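Local atomic coordinates of soluble lytic murein transglycosylase (Pseudomonas aeruginosa, PDB entry 5OHU), a protein that probably cleaves the glycan strands of bacterial peptidoglycan as a lytic transglycosylase, acting both exolytically and endolytically in cell-wall turnover. Residues T314-L317 with L318-R322; H592-F595 with D596-I599; G581-R584 with Q585-D589; R331-P334 with Q335-A339; P630-W634 with H635-F639. All blocks are in the same frame, centred on the assembly; numbering follows the deposited sequence.

Contacts 1, 2, 3 and 5 meet around the carboxy-terminal region; contact 4 touches none of them, its nearest atoms about 5 Å from contact 1. Contacts 2 and 3 both lie in the lysozyme-like SLT range, their centres about 13 Å apart, and W598 NE1 of contact 2 lies 3.0 Å from W586 O of contact 3, a probable hydrogen bond. R319 NH2 of contact 1 also makes a probable hydrogen bond to W586 O, at 3.0 Å, so helix 307-319 is tied to the end of helix 580-586. Contacts 2 and 5 have centres about 10 Å apart and share the two-stranded antiparallel sheet, with F595 N 2.9 Å from R637 O. No bound ligand takes part in any of them.

Contact 1 (T314-L317 with L318-R322); sequences TRLL and LRLGR
T314 O accepts L318 N, R315 O accepts R319 N at 2.8 Å and L316 O accepts L320 N, three successive i to i+4 bonds that carry helix 307-319 to its last turn. Beyond them L317 O takes R322 N at 2.9 Å with a fairly straight N-H angle of 160°, while G321 N returns to L318 O. Together with the positive phi of G321 (72°), these two bonds define a Schellman motif, a common way for an α-helix to stop. Glycine suits this place because it adopts a positive phi without strain from a side chain. The motif also brings L317 and R322 together: L317 CD2 lies over one face of the R322 guanidinium, 3.7 Å from R322 NE. R322 reaches this position with its chain folded at the third torsion (62°), and its NH2 end forms a salt bridge to E325 in the next helix, for which R322 is the N-cap residue. On another side of the turn, L316 and L320 run side by side, their CD1 atoms 3.7 Å apart; L316 further packs on A293 and L294 of helix 293-300. L318, an apolar residue suited to a buried place, keeps its branched end near T314 O and rests on A326 and W346. The long chain of R319 leads the other way, where its guanidinium hydrogen-bonds T601 and makes a cation-pi contact with F289.

Contact 2 (H592-F595 with D596-I599); sequences HLAF and DVWI
A594 O accepts W598 N at 3.0 Å and F595 O accepts I599 N at the same length, both with N-H angles of 165°, so the chain passes directly from strand 593-594 into helix 595-600, with A594 as the N-cap residue. D596 OD1 curls forward to the next amide, V597 N, at 2.8 Å, a weak bond because the angle is poor. OD2 of the same carboxylate is held by Y345 and a salt bridge to R382, partners that suit a buried acid. The D596 CB meets the F595 ring from above, 4.1 Å from its centroid and near the normal, a CH-pi contact; F595 places its ring there with CG between the backbone N and the carbonyl carbon (chi1 79°). At the edge of this ring I599 CD1 approaches F595 CD2 at 3.9 Å. L593 splits its branches: CD1 meets V597 CG1, while CD2 sits in the plane of the indole at its rim, 3.5 Å from W598 CD1. W598 lies between this leucine and helix 569-578, where it packs on V570 and L571. F595 leans on L378 of helix 374-383, and I599 on V611 of helix 605-624. Strand 593-594 pairs antiparallel with strand 638-639, and F595 shares a backbone hydrogen bond with R637.

Contact 3 (G581-R584 with Q585-D589); sequences GRVR and QWLKD
W586 lays its indole under the carbonyl of R582, whose O stands over one ring face, offset toward the rim, 3.2 Å from W586 CG; V583 CA approaches the same ring obliquely. The R582 guanidinium is met at its edge by the Q585 amide. R582 NH1 donates to Q585 OE1 at 3.0 Å, and the two flat groups are nearly coplanar, 6° apart, with the donor in the plane of the amide carbonyl. A bend at the second torsion of R582 (-77°) brings the guanidinium round to Q585, one turn along; both polar residues suit the exposed side of the helix. The backbone behind them is the last turn of helix 580-586, within the SLT domain range. Q585 N bonds to G581 O and W586 N to R582 O, the usual α-helical pattern, whereas L587 N goes to R584 O at 3.1 Å, an i to i+3 bond in which the donor stands above the carbonyl plane and not on a lone pair. The inner side is apolar: V583 CG1 faces L587 CD1 at 4.2 Å, and V583 CG2 approaches W586 CE3. These residues suit burial, since V583 packs on A574 and A575 and L587 on L571 of helix 569-578, while the W586 ring meets F604 edge-to-face.

Contact 4 (R331-P334 with Q335-A339); sequences RKLP and QDLAA
P334 O is gripped by two amides of the first turn of helix 335-338. A338 N reaches P334 O at 2.9 Å in an almost straight bond of 173°, and L337 N, equally near at 2.9 Å, adds a weak bond with a poorer angle. P334 is the N-cap residue: its ring restricts phi, here -64°, and its carbonyl is the acceptor that starts the helix. P334 CB also meets D336 OD1 at 3.4 Å. The carboxylate comes back to the proline because D336 CG lies between its own backbone N and carbonyl carbon (chi1 58°), while OD2 hydrogen-bonds N307 at the start of helix 307-319. An acid in the first turn probably also gains from the partial positive charge of the helix start. Apolar packing spans the cap. L333 CB meets A338 CB at 4.3 Å, the pair of positions, one before the N-cap and one four after it, that forms a hydrophobic staple; a small apolar residue suits the A338 position against L333. L333 CB also touches L337 CB, and P334 CD faces L337 CD1. The turn rests on two helices: L333 and L337 both pack on W343 of helix 341-354, and L333 touches T310 while L337 touches E311 of helix 307-319.

Contact 5 (P630-W634 with H635-F639); sequences PIVDW and HERYF
D633 and E636 are joined twice by hydrogen bonds. E636 N donates to D633 O at 2.8 Å, closing a type I β-turn through W634 and H635, and D633 N donates in return to E636 OE2 at 2.7 Å, nearly straight at 176°, meeting the carboxylate from above its plane. Glutamate suits this place because its extended chain (chi2 170°) is long enough to reach back over the turn. A longer, weak bond from R637 N to W634 O follows. Water mediates two further links: one molecule joins V632 O to R637 NH1, and another donates to both D633 OD2 and E636 OE1. As for charge, D633 OD2 and E636 OE2 lie only 3.9 Å apart, a closeness probably eased by R569, which forms a salt bridge with E636 OE1. Among the packing contacts, V632 CG2 lies over one face of the R637 guanidinium. The R637 chain lies alongside W634, R637 CD 3.9 Å from W634 CE3. H635 ND1 approaches D633 CB, while H635 NE2 hydrogen-bonds G567 O. Beyond the turn the chain enters strand 638-639, which pairs with strand 593-594. R637 forms a salt bridge with D381 of helix 374-383, and I631 packs on F377 of that helix and on V619 of helix 605-624.

Contact 1 (T314-L317 with L318-R322)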
# COMPACT_ATOMS: atom_id res chain seq x y z
N THR A 314 18.94 -12.70 -5.16
CA THR A 314 19.56 -13.12 -3.90
C THR A 314 18.68 -14.09 -3.13
O THR A 314 19.17 -15.09 -2.59
CB THR A 314 19.89 -11.91 -3.00
OG1 THR A 314 20.48 -10.85 -3.78
CG2 THR A 314 20.88 -12.33 -1.91
N ARG A 315 17.37 -13.83 -3.09
CA ARG A 315 16.45 -14.75 -2.42
C ARG A 315 16.51 -16.14 -3.04
O ARG A 315 16.54 -17.15 -2.32
CB ARG A 315 15.02 -14.19 -2.49
CG ARG A 315 14.76 -13.06 -1.51
CD ARG A 315 13.43 -12.34 -1.72
NE ARG A 315 13.28 -11.35 -0.66
CZ ARG A 315 12.73 -10.15 -0.79
NH1 ARG A 315 12.23 -9.76 -1.96
NH2 ARG A 315 12.69 -9.34 0.25
N LEU A 316 16.56 -16.21 -4.36
CA LEU A 316 16.59 -17.49 -5.04
C LEU A 316 17.87 -18.25 -4.70
O LEU A 316 17.83 -19.45 -4.44
CB LEU A 316 16.44 -17.28 -6.55
CG LEU A 316 16.49 -18.50 -7.47
CD1 LEU A 316 15.49 -19.56 -7.04
CD2 LEU A 316 16.20 -18.10 -8.90
N LEU A 317 19.01 -17.55 -4.67
CA LEU A 317 20.24 -18.21 -4.27
C LEU A 317 20.12 -18.77 -2.85
O LEU A 317 20.61 -19.87 -2.57
CB LEU A 317 21.42 -17.24 -4.37
CG LEU A 317 21.81 -16.87 -5.81
CD1 LEU A 317 22.69 -15.63 -5.85
CD2 LEU A 317 22.50 -18.08 -6.48
N LEU A 318 19.48 -18.02 -1.96
CA LEU A 318 19.28 -18.50 -0.60
C LEU A 318 18.36 -19.72 -0.58
O LEU A 318 18.62 -20.69 0.13
CB LEU A 318 18.70 -17.38 0.28
CG LEU A 318 19.58 -16.15 0.55
CD1 LEU A 318 18.71 -15.11 1.22
CD2 LEU A 318 20.79 -16.44 1.43
N ARG A 319 17.28 -19.68 -1.35
CA ARG A 319 16.41 -20.85 -1.41
C ARG A 319 17.16 -22.07 -1.94
O ARG A 319 16.87 -23.20 -1.55
CB ARG A 319 15.18 -20.57 -2.27
CG ARG A 319 14.10 -21.66 -2.19
CD ARG A 319 13.17 -21.48 -1.00
NE ARG A 319 12.04 -22.40 -1.10
CZ ARG A 319 10.88 -22.25 -0.47
NH1 ARG A 319 10.66 -21.20 0.31
NH2 ARG A 319 9.93 -23.15 -0.63
N LEU A 320 18.13 -21.86 -2.82
CA LEU A 320 18.83 -22.99 -3.39
C LEU A 320 20.02 -23.42 -2.56
O LEU A 320 20.73 -24.35 -2.95
CB LEU A 320 19.29 -22.67 -4.81
CG LEU A 320 18.11 -22.51 -5.79
CD1 LEU A 320 18.54 -21.66 -6.98
CD2 LEU A 320 17.53 -23.85 -6.23
N GLY A 321 20.27 -22.76 -1.43
CA GLY A 321 21.42 -23.09 -0.62
C GLY A 321 22.75 -22.67 -1.21
O GLY A 321 23.78 -23.26 -0.86
N ARG A 322 22.77 -21.68 -2.10
CA ARG A 322 24.01 -21.23 -2.73
C ARG A 322 24.59 -20.02 -1.97
O ARG A 322 24.57 -18.86 -2.42
CB ARG A 322 23.76 -20.95 -4.21
CG ARG A 322 23.57 -22.32 -4.97
CD ARG A 322 22.93 -22.23 -6.36
NE ARG A 322 23.72 -21.45 -7.32
CZ ARG A 322 23.42 -21.32 -8.62
NH1 ARG A 322 22.37 -21.94 -9.14
NH2 ARG A 322 24.18 -20.57 -9.40

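Contact 2 (H592-F595 with D596-I599)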
# COMPACT_ATOMS: atom_id res chain seq x y z
N HIS A 592 14.13 -29.68 5.60
CA HIS A 592 15.04 -29.01 6.54
C HIS A 592 15.32 -27.57 6.13
O HIS A 592 16.45 -27.09 6.21
CB HIS A 592 16.35 -29.78 6.67
CG HIS A 592 16.17 -31.20 7.10
ND1 HIS A 592 17.14 -32.16 6.91
CD2 HIS A 592 15.14 -31.82 7.71
CE1 HIS A 592 16.71 -33.31 7.38
NE2 HIS A 592 15.50 -33.14 7.87
N LEU A 593 14.29 -26.87 5.65
CA LEU A 593 14.44 -25.48 5.27
C LEU A 593 14.46 -24.62 6.53
O LEU A 593 13.63 -24.79 7.42
CB LEU A 593 13.29 -25.06 4.35
CG LEU A 593 13.38 -23.67 3.73
CD1 LEU A 593 14.65 -23.59 2.91
CD2 LEU A 593 12.17 -23.38 2.86
N ALA A 594 15.43 -23.73 6.64
CA ALA A 594 15.50 -22.87 7.81
C ALA A 594 14.38 -21.83 7.76
O ALA A 594 13.99 -21.37 6.69
CB ALA A 594 16.87 -22.18 7.89
N PHE A 595 13.88 -21.46 8.94
CA PHE A 595 12.74 -20.55 9.03
C PHE A 595 13.05 -19.17 8.43
O PHE A 595 12.16 -18.55 7.83
CB PHE A 595 12.32 -20.40 10.49
CG PHE A 595 13.20 -19.46 11.25
CD1 PHE A 595 14.43 -19.88 11.74
CD2 PHE A 595 12.82 -18.14 11.45
CE1 PHE A 595 15.25 -19.01 12.43
CE2 PHE A 595 13.64 -17.25 12.14
CZ PHE A 595 14.86 -17.69 12.63
N ASP A 596 14.27 -18.66 8.59
CA ASP A 596 14.53 -17.32 8.07
C ASP A 596 14.64 -17.32 6.54
O ASP A 596 14.20 -16.36 5.89
CB ASP A 596 15.78 -16.71 8.73
CG ASP A 596 17.02 -17.58 8.58
OD1 ASP A 596 16.91 -18.70 8.06
OD2 ASP A 596 18.11 -17.13 8.99
N VAL A 597 15.18 -18.39 5.94
CA VAL A 597 15.15 -18.52 4.49
C VAL A 597 13.71 -18.60 3.99
O VAL A 597 13.33 -17.96 3.00
CB VAL A 597 15.98 -19.74 4.04
CG1 VAL A 597 15.78 -19.98 2.51
CG2 VAL A 597 17.45 -19.55 4.35
N TRP A 598 12.89 -19.43 4.64
CA TRP A 598 11.50 -19.58 4.19
C TRP A 598 10.77 -18.25 4.21
O TRP A 598 10.08 -17.90 3.24
CB TRP A 598 10.75 -20.60 5.05
CG TRP A 598 9.38 -20.88 4.45
CD1 TRP A 598 9.10 -21.74 3.42
CD2 TRP A 598 8.13 -20.27 4.82
NE1 TRP A 598 7.74 -21.72 3.14
CE2 TRP A 598 7.13 -20.83 3.99
CE3 TRP A 598 7.75 -19.34 5.79
CZ2 TRP A 598 5.79 -20.47 4.10
CZ3 TRP A 598 6.42 -18.98 5.89
CH2 TRP A 598 5.46 -19.54 5.04
N ILE A 599 10.91 -17.49 5.30
CA ILE A 599 10.25 -16.19 5.39
C ILE A 599 10.75 -15.27 4.30
O ILE A 599 9.97 -14.60 3.61
CB ILE A 599 10.45 -15.56 6.78
CG1 ILE A 599 9.59 -16.27 7.82
CG2 ILE A 599 10.02 -14.11 6.74
CD1 ILE A 599 10.21 -16.24 9.21

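Contact 3 (G581-R584 with Q585-D589)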
# COMPACT_ATOMS: atom_id res chain seq x y z
N GLY A 581 -3.90 -22.72 1.66
CA GLY A 581 -3.49 -23.34 0.41
C GLY A 581 -2.22 -22.73 -0.15
O GLY A 581 -1.29 -23.44 -0.56
N ARG A 582 -2.16 -21.39 -0.18
CA ARG A 582 -0.94 -20.73 -0.61
C ARG A 582 0.26 -21.16 0.22
O ARG A 582 1.36 -21.34 -0.31
CB ARG A 582 -1.11 -19.22 -0.53
CG ARG A 582 -1.83 -18.63 -1.70
CD ARG A 582 -0.92 -18.54 -2.89
NE ARG A 582 -1.50 -17.67 -3.90
CZ ARG A 582 -1.89 -18.07 -5.11
NH1 ARG A 582 -1.75 -19.35 -5.45
NH2 ARG A 582 -2.40 -17.20 -5.97
N VAL A 583 0.07 -21.34 1.54
CA VAL A 583 1.20 -21.71 2.38
C VAL A 583 1.68 -23.12 2.06
O VAL A 583 2.88 -23.35 1.92
CB VAL A 583 0.85 -21.54 3.87
CG1 VAL A 583 2.01 -22.03 4.74
CG2 VAL A 583 0.54 -20.07 4.16
N ARG A 584 0.75 -24.07 1.89
CA ARG A 584 1.16 -25.41 1.49
C ARG A 584 1.91 -25.38 0.16
O ARG A 584 2.88 -26.12 -0.03
CB ARG A 584 -0.06 -26.33 1.42
CG ARG A 584 -0.64 -26.64 2.80
CD ARG A 584 -1.79 -27.65 2.77
NE ARG A 584 -3.09 -27.03 2.49
CZ ARG A 584 -3.76 -27.18 1.35
NH1 ARG A 584 -3.25 -27.93 0.38
NH2 ARG A 584 -4.93 -26.58 1.19
N GLN A 585 1.49 -24.52 -0.77
CA GLN A 585 2.24 -24.37 -2.01
C GLN A 585 3.66 -23.88 -1.75
O GLN A 585 4.60 -24.32 -2.41
CB GLN A 585 1.53 -23.41 -2.97
CG GLN A 585 0.19 -23.90 -3.48
CD GLN A 585 -0.30 -23.09 -4.66
OE1 GLN A 585 -0.52 -21.88 -4.56
NE2 GLN A 585 -0.47 -23.76 -5.80
N TRP A 586 3.82 -22.94 -0.81
CA TRP A 586 5.15 -22.43 -0.50
C TRP A 586 6.00 -23.43 0.29
O TRP A 586 7.18 -23.16 0.54
CB TRP A 586 5.03 -21.13 0.27
CG TRP A 586 4.27 -20.07 -0.47
CD1 TRP A 586 4.08 -20.00 -1.82
CD2 TRP A 586 3.61 -18.93 0.09
NE1 TRP A 586 3.35 -18.88 -2.13
CE2 TRP A 586 3.04 -18.21 -0.98
CE3 TRP A 586 3.44 -18.45 1.39
CZ2 TRP A 586 2.30 -17.04 -0.78
CZ3 TRP A 586 2.72 -17.28 1.58
CH2 TRP A 586 2.16 -16.59 0.50
N LEU A 587 5.44 -24.57 0.66
CA LEU A 587 6.18 -25.61 1.35
C LEU A 587 6.54 -26.80 0.46
O LEU A 587 7.23 -27.71 0.93
CB LEU A 587 5.37 -26.10 2.55
CG LEU A 587 5.23 -25.10 3.69
CD1 LEU A 587 4.24 -25.59 4.72
CD2 LEU A 587 6.60 -24.90 4.33
N LYS A 588 6.07 -26.82 -0.80
CA LYS A 588 6.27 -27.98 -1.66
C LYS A 588 7.75 -28.28 -1.84
O LYS A 588 8.54 -27.38 -2.15
CB LYS A 588 5.62 -27.77 -3.03
CG LYS A 588 4.12 -27.51 -3.05
CD LYS A 588 3.52 -27.83 -4.42
CE LYS A 588 2.41 -26.85 -4.84
NZ LYS A 588 2.96 -25.68 -5.61
N ASP A 589 8.12 -29.54 -1.65
CA ASP A 589 9.46 -30.04 -1.93
C ASP A 589 10.53 -29.38 -1.08
O ASP A 589 11.69 -29.34 -1.46
CB ASP A 589 9.82 -29.89 -3.42
CG ASP A 589 9.14 -30.94 -4.28
OD1 ASP A 589 8.12 -31.51 -3.84
OD2 ASP A 589 9.62 -31.19 -5.41

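Contact 4 (R331-P334 with Q335-A339)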
# COMPACT_ATOMS: atom_id res chain seq x y z
N ARG A 331 27.63 -8.25 -1.32
CA ARG A 331 28.76 -7.32 -1.34
C ARG A 331 28.67 -6.30 -2.47
O ARG A 331 29.37 -5.28 -2.42
CB ARG A 331 30.06 -8.10 -1.47
CG ARG A 331 30.30 -9.07 -0.35
CD ARG A 331 30.94 -8.41 0.87
NE ARG A 331 32.16 -7.69 0.52
CZ ARG A 331 33.32 -8.27 0.22
NH1 ARG A 331 33.43 -9.59 0.23
NH2 ARG A 331 34.37 -7.52 -0.08
N LYS A 332 27.86 -6.54 -3.49
CA LYS A 332 27.79 -5.66 -4.66
C LYS A 332 26.52 -4.82 -4.70
O LYS A 332 26.28 -4.13 -5.70
CB LYS A 332 27.90 -6.48 -5.95
CG LYS A 332 29.15 -7.35 -6.09
CD LYS A 332 29.01 -8.29 -7.30
CE LYS A 332 30.30 -9.07 -7.59
NZ LYS A 332 30.22 -10.54 -7.29
N LEU A 333 25.67 -4.88 -3.67
CA LEU A 333 24.36 -4.24 -3.72
C LEU A 333 24.49 -2.72 -3.83
O LEU A 333 25.44 -2.12 -3.33
CB LEU A 333 23.56 -4.56 -2.47
CG LEU A 333 23.28 -6.05 -2.23
CD1 LEU A 333 22.64 -6.25 -0.87
CD2 LEU A 333 22.37 -6.52 -3.33
N PRO A 334 23.53 -2.07 -4.49
CA PRO A 334 23.49 -0.61 -4.48
C PRO A 334 23.25 -0.12 -3.06
O PRO A 334 22.67 -0.81 -2.22
CB PRO A 334 22.28 -0.28 -5.37
CG PRO A 334 21.51 -1.54 -5.51
CD PRO A 334 22.43 -2.68 -5.24
N GLN A 335 23.63 1.14 -2.83
CA GLN A 335 23.63 1.71 -1.48
C GLN A 335 22.28 1.56 -0.79
O GLN A 335 22.21 1.22 0.39
CB GLN A 335 24.03 3.18 -1.55
CG GLN A 335 23.77 4.01 -0.29
CD GLN A 335 24.66 3.61 0.88
OE1 GLN A 335 25.65 2.90 0.71
NE2 GLN A 335 24.30 4.08 2.07
N ASP A 336 21.19 1.86 -1.49
CA ASP A 336 19.87 1.80 -0.87
C ASP A 336 19.50 0.38 -0.43
O ASP A 336 18.76 0.22 0.54
CB ASP A 336 18.81 2.36 -1.82
CG ASP A 336 18.77 1.63 -3.15
OD1 ASP A 336 19.79 1.04 -3.54
OD2 ASP A 336 17.72 1.66 -3.82
N LEU A 337 20.00 -0.66 -1.11
CA LEU A 337 19.73 -2.02 -0.64
C LEU A 337 20.72 -2.43 0.45
O LEU A 337 20.34 -3.05 1.45
CB LEU A 337 19.77 -3.02 -1.79
CG LEU A 337 18.59 -3.06 -2.76
CD1 LEU A 337 18.77 -4.26 -3.65
CD2 LEU A 337 17.26 -3.16 -2.06
N ALA A 338 21.99 -2.07 0.27
CA ALA A 338 23.02 -2.39 1.25
C ALA A 338 22.72 -1.78 2.62
O ALA A 338 23.12 -2.34 3.65
CB ALA A 338 24.38 -1.92 0.76
N ALA A 339 22.03 -0.63 2.66
CA ALA A 339 21.77 0.03 3.94
C ALA A 339 20.66 -0.64 4.75
O ALA A 339 20.55 -0.37 5.94
CB ALA A 339 21.39 1.50 3.72

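Contact 5 (P630-W634 with H635-F639)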
# COMPACT_ATOMS: atom_id res chain seq x y z
N PRO A 630 10.75 -15.67 22.29
CA PRO A 630 11.83 -15.52 21.32
C PRO A 630 11.25 -15.28 19.93
O PRO A 630 10.10 -15.61 19.65
CB PRO A 630 12.56 -16.87 21.38
CG PRO A 630 11.59 -17.83 22.00
CD PRO A 630 10.62 -17.04 22.82
N ILE A 631 12.08 -14.74 19.02
CA ILE A 631 11.58 -14.41 17.69
C ILE A 631 10.99 -15.64 16.99
O ILE A 631 9.99 -15.54 16.27
CB ILE A 631 12.67 -13.74 16.84
CG1 ILE A 631 12.08 -13.22 15.51
CG2 ILE A 631 13.86 -14.67 16.59
CD1 ILE A 631 11.18 -12.01 15.67
N VAL A 632 11.60 -16.82 17.19
CA VAL A 632 10.97 -18.10 16.85
C VAL A 632 11.29 -19.10 17.95
O VAL A 632 12.33 -19.04 18.62
CB VAL A 632 11.42 -18.69 15.50
CG1 VAL A 632 10.74 -17.97 14.33
CG2 VAL A 632 12.94 -18.65 15.40
N ASP A 633 10.40 -20.06 18.11
CA ASP A 633 10.56 -21.12 19.08
C ASP A 633 11.42 -22.24 18.51
O ASP A 633 11.58 -22.38 17.30
CB ASP A 633 9.19 -21.63 19.52
CG ASP A 633 8.49 -20.65 20.44
OD1 ASP A 633 9.15 -20.16 21.39
OD2 ASP A 633 7.31 -20.37 20.22
N TRP A 634 11.99 -23.04 19.43
CA TRP A 634 12.82 -24.18 19.02
C TRP A 634 12.13 -25.02 17.96
O TRP A 634 12.75 -25.39 16.96
CB TRP A 634 13.13 -25.09 20.22
CG TRP A 634 13.86 -24.44 21.30
CD1 TRP A 634 13.45 -24.28 22.60
CD2 TRP A 634 15.17 -23.87 21.22
NE1 TRP A 634 14.40 -23.62 23.32
CE2 TRP A 634 15.48 -23.36 22.51
CE3 TRP A 634 16.11 -23.73 20.18
CZ2 TRP A 634 16.69 -22.72 22.80
CZ3 TRP A 634 17.32 -23.09 20.46
CH2 TRP A 634 17.60 -22.59 21.77
N HIS A 635 10.85 -25.31 18.15
CA HIS A 635 10.21 -26.22 17.21
C HIS A 635 9.89 -25.56 15.88
O HIS A 635 9.44 -26.25 14.97
CB HIS A 635 8.94 -26.82 17.79
CG HIS A 635 7.80 -25.86 17.90
ND1 HIS A 635 7.66 -24.99 18.96
CD2 HIS A 635 6.72 -25.67 17.11
CE1 HIS A 635 6.54 -24.29 18.81
NE2 HIS A 635 5.95 -24.69 17.69
N GLU A 636 10.10 -24.25 15.75
CA GLU A 636 9.79 -23.51 14.53
C GLU A 636 11.01 -23.28 13.64
O GLU A 636 10.85 -22.85 12.49
CB GLU A 636 9.16 -22.16 14.89
CG GLU A 636 7.86 -22.27 15.67
CD GLU A 636 7.37 -20.93 16.22
OE1 GLU A 636 6.14 -20.79 16.44
OE2 GLU A 636 8.23 -20.02 16.44
N ARG A 637 12.23 -23.55 14.12
CA ARG A 637 13.42 -23.11 13.41
C ARG A 637 13.63 -23.86 12.08
O ARG A 637 14.30 -23.32 11.19
CB ARG A 637 14.64 -23.25 14.32
CG ARG A 637 14.43 -22.57 15.66
CD ARG A 637 15.68 -22.51 16.52
NE ARG A 637 16.65 -21.62 15.94
CZ ARG A 637 16.90 -20.38 16.36
NH1 ARG A 637 16.26 -19.88 17.40
NH2 ARG A 637 17.81 -19.65 15.74
N TYR A 638 13.11 -25.08 11.95
CA TYR A 638 13.14 -25.83 10.70
C TYR A 638 11.77 -26.45 10.47
O TYR A 638 11.06 -26.79 11.42
CB TYR A 638 14.14 -27.00 10.69
CG TYR A 638 15.58 -26.63 10.72
CD1 TYR A 638 16.23 -26.22 9.58
CD2 TYR A 638 16.32 -26.72 11.91
CE1 TYR A 638 17.57 -25.87 9.60
CE2 TYR A 638 17.65 -26.39 11.93
CZ TYR A 638 18.27 -25.97 10.77
OH TYR A 638 19.60 -25.62 10.76
N PHE A 639 11.43 -26.62 9.19
CA PHE A 639 10.21 -27.33 8.82
C PHE A 639 10.31 -27.80 7.37
O PHE A 639 11.02 -27.21 6.56
CB PHE A 639 8.95 -26.48 9.04
CG PHE A 639 9.10 -25.02 8.70
CD1 PHE A 639 8.90 -24.57 7.41
CD2 PHE A 639 9.40 -24.10 9.69
CE1 PHE A 639 9.01 -23.24 7.11
CE2 PHE A 639 9.51 -22.76 9.39
CZ PHE A 639 9.31 -22.33 8.10
O HOH W 1 14.43 -20.73 19.19
O HOH W 2 5.15 -21.62 18.83